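Local coordinates for protein chymotrypsin-like serine protease (Equine arteritis virus, PDB 1MBM) that acts as a chymotrypsin-like serine endopeptidase, which probably cleaves the viral replicase polyprotein at specific sites, at residues L106-S111 / G193-E198; G4-V9 / C90-D95. All coordinates share one frame; numbering follows the deposited sequence.

Contact 1: L106-S111 / G193-E198; sequences LAWTTS and GLSNRE
A chi1 of -175° at Trp108 carries the indole away from its backbone N and out toward the C-terminal tail, and a bend at chi3 of Arg197 (82°) turns the guanidinium back to the tryptophan's own carbonyl. The tail, which follows helix 185-192, thus meets the loop between strands 105-106 and 117-120 of the second barrel in this chymotrypsin-like fold. That loop also carries Ser114, the probable nucleophile. Ser195 CB rests over one face of the indole, toward its rim, and makes a CH-pi contact 4.0 Å from the centroid of the five-membered ring, while Ser195 N packs 3.6 Å from Trp108 CB. Farther along the indole, the guanidinium is turned nearly perpendicular to the ring. Arg197 NE lies in the ring plane at the benzo edge, 3.9 Å from Trp108 CZ3, and that carbon sits over a face of the guanidinium. Ring carbon and carbonyl therefore meet different aspects of the same group, the oxygen lying in the guanidinium plane. Salt bridges from NH2 to Asp113 and from NE to Glu96, with a further bond from NH1 to Thr93 OG1, would restrict its rotation. The Asp113 carboxylate also takes the N-H of Thr110, a bond inside the loop. Across the contact itself, Arg197 NH2 donates to Trp108 O over 3.1 Å, with the N-H bent to 145° and the donor tilted out of the carbonyl plane.

Contact 2: G4-V9 / C90-D95; sequences GNVGFV and CTATGD
The hydroxyl of Thr91, whose carbonyl meets Val6 across this contact, is gripped twice inside its own hairpin: OG1 donates to Gly94 O at 2.6 Å, in the carbonyl plane, and accepts from Thr93 N at 3.1 Å. The second bond makes an ST turn within the type I turn from Thr91 to Gly94, which joins strands 85-91 and 94-100 of the second barrel. Against this tip lies strand 6-10 of the first barrel. Val6 drives both methyls at the hairpin. Its chi1 of 171° sets CG1 on the far side of CB from the backbone N, where it sits 3.6 Å from Cys90 O and just as near Thr91 O, and CG2 rests 3.9 Å from Cys90 CB. Ala92, at the turn, puts its methyl over one face of the Phe8 ring, where CB comes 3.5 Å from Phe8 CZ in a CH-pi contact. The backbone of Phe8 is meanwhile paired with Lys44 of its own barrel. Thr91's hydroxyl is engaged within the turn, and strand 6-10 meets methyls and carbonyl oxygens; between these two segments the join is van der Waals packing rather than strand pairing, with a salt bridge from Asp95 to Arg3, just ahead of strand 6-10, beside it.

Overall arrangement
The two contacts lie about 13 Å apart, centre to centre, and come in series along the chain: contact 2 closes at Asp95 before contact 1 opens at Leu106. Contact 2 brings the first barrel against a hairpin of the second, and contact 1 lays the C-terminal tail on that second barrel. The hairpin 85-91/94-100 is common ground, for Arg197 NH1 of the tail reaches Thr93 OG1 of the turn, a probable hydrogen bond of 2.9 Å. First barrel, hairpin, tail and the loop that carries Ser114 are thus linked one to the next in space, joining the C-terminal extension to the two-barrel protease core near its probable Ser-His-Asp triad.

Contact 1: L106-S111 / G193-E198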
loop_
_atom_site.group_PDB
_atom_site.type_symbol
_atom_site.label_atom_id
_atom_site.label_comp_id
_atom_site.label_asym_id
_atom_site.label_seq_id
_atom_site.Cartn_x
_atom_site.Cartn_y
_atom_site.Cartn_z
ATOM N N LEU A 106 3.395 -0.978 8.996
ATOM C CA LEU A 106 4.086 0.277 9.295
ATOM C C LEU A 106 4.637 0.905 8.020
ATOM O O LEU A 106 5.281 0.239 7.230
ATOM C CB LEU A 106 5.253 0.031 10.256
ATOM C CG LEU A 106 4.962 -0.762 11.524
ATOM C CD1 LEU A 106 6.237 -0.958 12.309
ATOM C CD2 LEU A 106 3.926 -0.033 12.359
ATOM N N ALA A 107 4.382 2.191 7.828
ATOM C CA ALA A 107 4.889 2.908 6.668
ATOM C C ALA A 107 4.679 4.389 6.924
ATOM O O ALA A 107 3.704 4.770 7.562
ATOM C CB ALA A 107 4.152 2.481 5.391
ATOM N N TRP A 108 5.596 5.223 6.448
ATOM C CA TRP A 108 5.427 6.661 6.609
ATOM C C TRP A 108 4.566 7.171 5.464
ATOM O O TRP A 108 4.975 7.112 4.304
ATOM C CB TRP A 108 6.780 7.376 6.632
ATOM C CG TRP A 108 6.659 8.842 6.909
ATOM C CD1 TRP A 108 6.581 9.442 8.136
ATOM C CD2 TRP A 108 6.579 9.898 5.943
ATOM N NE1 TRP A 108 6.471 10.805 7.990
ATOM C CE2 TRP A 108 6.463 11.110 6.653
ATOM C CE3 TRP A 108 6.597 9.942 4.545
ATOM C CZ2 TRP A 108 6.369 12.348 6.013
ATOM C CZ3 TRP A 108 6.501 11.169 3.914
ATOM C CH2 TRP A 108 6.392 12.355 4.646
ATOM N N THR A 109 3.355 7.622 5.770
ATOM C CA THR A 109 2.439 8.118 4.732
ATOM C C THR A 109 1.714 9.398 5.137
ATOM O O THR A 109 1.679 9.744 6.316
ATOM C CB THR A 109 1.356 7.068 4.400
ATOM O OG1 THR A 109 0.651 6.719 5.599
ATOM C CG2 THR A 109 1.967 5.738 3.925
ATOM N N THR A 110 1.142 10.095 4.151
ATOM C CA THR A 110 0.281 11.265 4.395
ATOM C C THR A 110 -1.096 11.006 3.785
ATOM O O THR A 110 -1.276 10.047 3.048
ATOM C CB THR A 110 0.848 12.547 3.770
ATOM O OG1 THR A 110 1.061 12.335 2.368
ATOM C CG2 THR A 110 2.238 12.867 4.322
ATOM N N SER A 111 -2.055 11.886 4.050
ATOM C CA SER A 111 -3.407 11.686 3.524
ATOM C C SER A 111 -3.438 11.464 2.010
ATOM O O SER A 111 -4.150 10.576 1.520
ATOM C CB SER A 111 -4.332 12.841 3.900
ATOM O OG SER A 111 -5.659 12.493 3.560
ATOM N N GLY A 193 14.028 2.158 8.902
ATOM C CA GLY A 193 13.993 2.714 7.563
ATOM C C GLY A 193 12.874 3.704 7.313
ATOM O O GLY A 193 12.800 4.282 6.228
ATOM N N LEU A 194 12.016 3.885 8.319
ATOM C CA LEU A 194 10.902 4.841 8.302
ATOM C C LEU A 194 11.161 6.096 7.453
ATOM O O LEU A 194 12.149 6.804 7.666
ATOM C CB LEU A 194 10.553 5.243 9.749
ATOM C CG LEU A 194 11.407 6.309 10.461
ATOM C CD1 LEU A 194 10.600 7.584 10.683
ATOM C CD2 LEU A 194 11.961 5.817 11.787
ATOM N N SER A 195 10.270 6.353 6.495
ATOM C CA SER A 195 10.371 7.499 5.583
ATOM C C SER A 195 11.595 7.402 4.669
ATOM O O SER A 195 12.683 7.877 5.008
ATOM C CB SER A 195 10.344 8.829 6.342
ATOM O OG SER A 195 10.669 9.898 5.482
ATOM N N ASN A 196 11.401 6.807 3.496
ATOM C CA ASN A 196 12.514 6.544 2.591
ATOM C C ASN A 196 12.226 6.781 1.106
ATOM O O ASN A 196 13.021 6.394 0.251
ATOM C CB ASN A 196 12.994 5.099 2.798
ATOM C CG ASN A 196 11.856 4.084 2.707
ATOM O OD1 ASN A 196 11.216 3.947 1.669
ATOM N ND2 ASN A 196 11.603 3.372 3.800
ATOM N N ARG A 197 11.108 7.425 0.793
ATOM C CA ARG A 197 10.726 7.617 -0.605
ATOM C C ARG A 197 11.583 8.632 -1.374
ATOM O O ARG A 197 11.551 8.668 -2.602
ATOM C CB ARG A 197 9.230 7.942 -0.731
ATOM C CG ARG A 197 8.847 9.361 -0.367
ATOM C CD ARG A 197 7.361 9.655 -0.545
ATOM N NE ARG A 197 6.569 9.190 0.588
ATOM C CZ ARG A 197 5.261 9.379 0.712
ATOM N NH1 ARG A 197 4.585 10.021 -0.230
ATOM N NH2 ARG A 197 4.628 8.932 1.787
ATOM N N GLU A 198 12.352 9.435 -0.646
ATOM C CA GLU A 198 13.239 10.419 -1.258
ATOM C C GLU A 198 14.641 9.848 -1.461
ATOM O O GLU A 198 14.907 8.679 -1.166
ATOM C CB GLU A 198 13.296 11.693 -0.406
ATOM C CG GLU A 198 13.221 11.457 1.100
ATOM C CD GLU A 198 14.512 10.911 1.690
ATOM O OE1 GLU A 198 15.487 11.687 1.812
ATOM O OE2 GLU A 198 14.552 9.709 2.039
#

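Contact 2: G4-V9 / C90-D95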
loop_
_atom_site.group_PDB
_atom_site.type_symbol
_atom_site.label_atom_id
_atom_site.label_comp_id
_atom_site.label_asym_id
_atom_site.label_seq_id
_atom_site.Cartn_x
_atom_site.Cartn_y
_atom_site.Cartn_z
ATOM N N GLY A 4 6.316 4.270 -12.797
ATOM C CA GLY A 4 5.704 4.687 -14.046
ATOM C C GLY A 4 4.205 4.516 -14.157
ATOM O O GLY A 4 3.550 5.241 -14.919
ATOM N N ASN A 5 3.657 3.581 -13.385
ATOM C CA ASN A 5 2.222 3.316 -13.411
ATOM C C ASN A 5 1.439 3.939 -12.241
ATOM O O ASN A 5 0.293 3.571 -11.977
ATOM C CB ASN A 5 1.978 1.808 -13.473
ATOM C CG ASN A 5 2.279 1.113 -12.148
ATOM O OD1 ASN A 5 3.245 1.450 -11.460
ATOM N ND2 ASN A 5 1.442 0.148 -11.781
ATOM N N VAL A 6 2.044 4.906 -11.565
ATOM C CA VAL A 6 1.396 5.541 -10.429
ATOM C C VAL A 6 0.836 6.911 -10.801
ATOM O O VAL A 6 1.520 7.719 -11.418
ATOM C CB VAL A 6 2.364 5.651 -9.233
ATOM C CG1 VAL A 6 1.767 6.510 -8.103
ATOM C CG2 VAL A 6 2.717 4.259 -8.732
ATOM N N GLY A 7 -0.418 7.162 -10.434
ATOM C CA GLY A 7 -1.031 8.446 -10.716
ATOM C C GLY A 7 -1.798 9.059 -9.557
ATOM O O GLY A 7 -1.890 8.476 -8.472
ATOM N N PHE A 8 -2.333 10.256 -9.796
ATOM C CA PHE A 8 -3.125 10.978 -8.812
ATOM C C PHE A 8 -4.607 10.737 -9.079
ATOM O O PHE A 8 -5.034 10.704 -10.222
ATOM C CB PHE A 8 -2.851 12.482 -8.906
ATOM C CG PHE A 8 -1.486 12.893 -8.427
ATOM C CD1 PHE A 8 -1.235 13.064 -7.074
ATOM C CD2 PHE A 8 -0.464 13.134 -9.329
ATOM C CE1 PHE A 8 0.013 13.455 -6.627
ATOM C CE2 PHE A 8 0.791 13.528 -8.890
ATOM C CZ PHE A 8 1.029 13.691 -7.540
ATOM N N VAL A 9 -5.391 10.576 -8.016
ATOM C CA VAL A 9 -6.830 10.332 -8.135
ATOM C C VAL A 9 -7.599 11.392 -7.338
ATOM O O VAL A 9 -7.246 11.680 -6.191
ATOM C CB VAL A 9 -7.209 8.925 -7.612
ATOM C CG1 VAL A 9 -8.700 8.699 -7.664
ATOM C CG2 VAL A 9 -6.493 7.820 -8.430
ATOM N N CYS A 90 3.485 2.355 -3.106
ATOM C CA CYS A 90 3.831 3.063 -4.337
ATOM C C CYS A 90 3.160 4.424 -4.417
ATOM O O CYS A 90 2.154 4.585 -5.108
ATOM C CB CYS A 90 3.467 2.213 -5.558
ATOM S SG CYS A 90 4.177 0.539 -5.516
ATOM N N THR A 91 3.720 5.404 -3.715
ATOM C CA THR A 91 3.112 6.730 -3.702
ATOM C C THR A 91 3.494 7.535 -4.933
ATOM O O THR A 91 4.378 7.153 -5.706
ATOM C CB THR A 91 3.496 7.513 -2.425
ATOM O OG1 THR A 91 4.795 8.107 -2.578
ATOM C CG2 THR A 91 3.655 6.577 -1.244
ATOM N N ALA A 92 2.835 8.671 -5.103
ATOM C CA ALA A 92 3.131 9.550 -6.228
ATOM C C ALA A 92 4.483 10.265 -6.106
ATOM O O ALA A 92 4.909 10.945 -7.037
ATOM C CB ALA A 92 2.025 10.537 -6.405
ATOM N N THR A 93 5.161 10.117 -4.970
ATOM C CA THR A 93 6.476 10.736 -4.808
ATOM C C THR A 93 7.535 9.702 -4.485
ATOM O O THR A 93 8.513 9.999 -3.807
ATOM C CB THR A 93 6.474 11.824 -3.718
ATOM O OG1 THR A 93 5.715 11.374 -2.594
ATOM C CG2 THR A 93 5.720 13.071 -4.189
ATOM N N GLY A 94 7.336 8.482 -4.972
ATOM C CA GLY A 94 8.301 7.427 -4.751
ATOM C C GLY A 94 7.776 6.312 -3.868
ATOM O O GLY A 94 6.765 6.471 -3.173
ATOM N N ASP A 95 8.476 5.181 -3.904
ATOM C CA ASP A 95 8.151 4.040 -3.078
ATOM C C ASP A 95 8.561 4.225 -1.625
ATOM O O ASP A 95 9.691 4.612 -1.315
ATOM C CB ASP A 95 8.829 2.779 -3.606
ATOM C CG ASP A 95 8.189 2.260 -4.870
ATOM O OD1 ASP A 95 7.231 2.895 -5.373
ATOM O OD2 ASP A 95 8.598 1.238 -5.441
#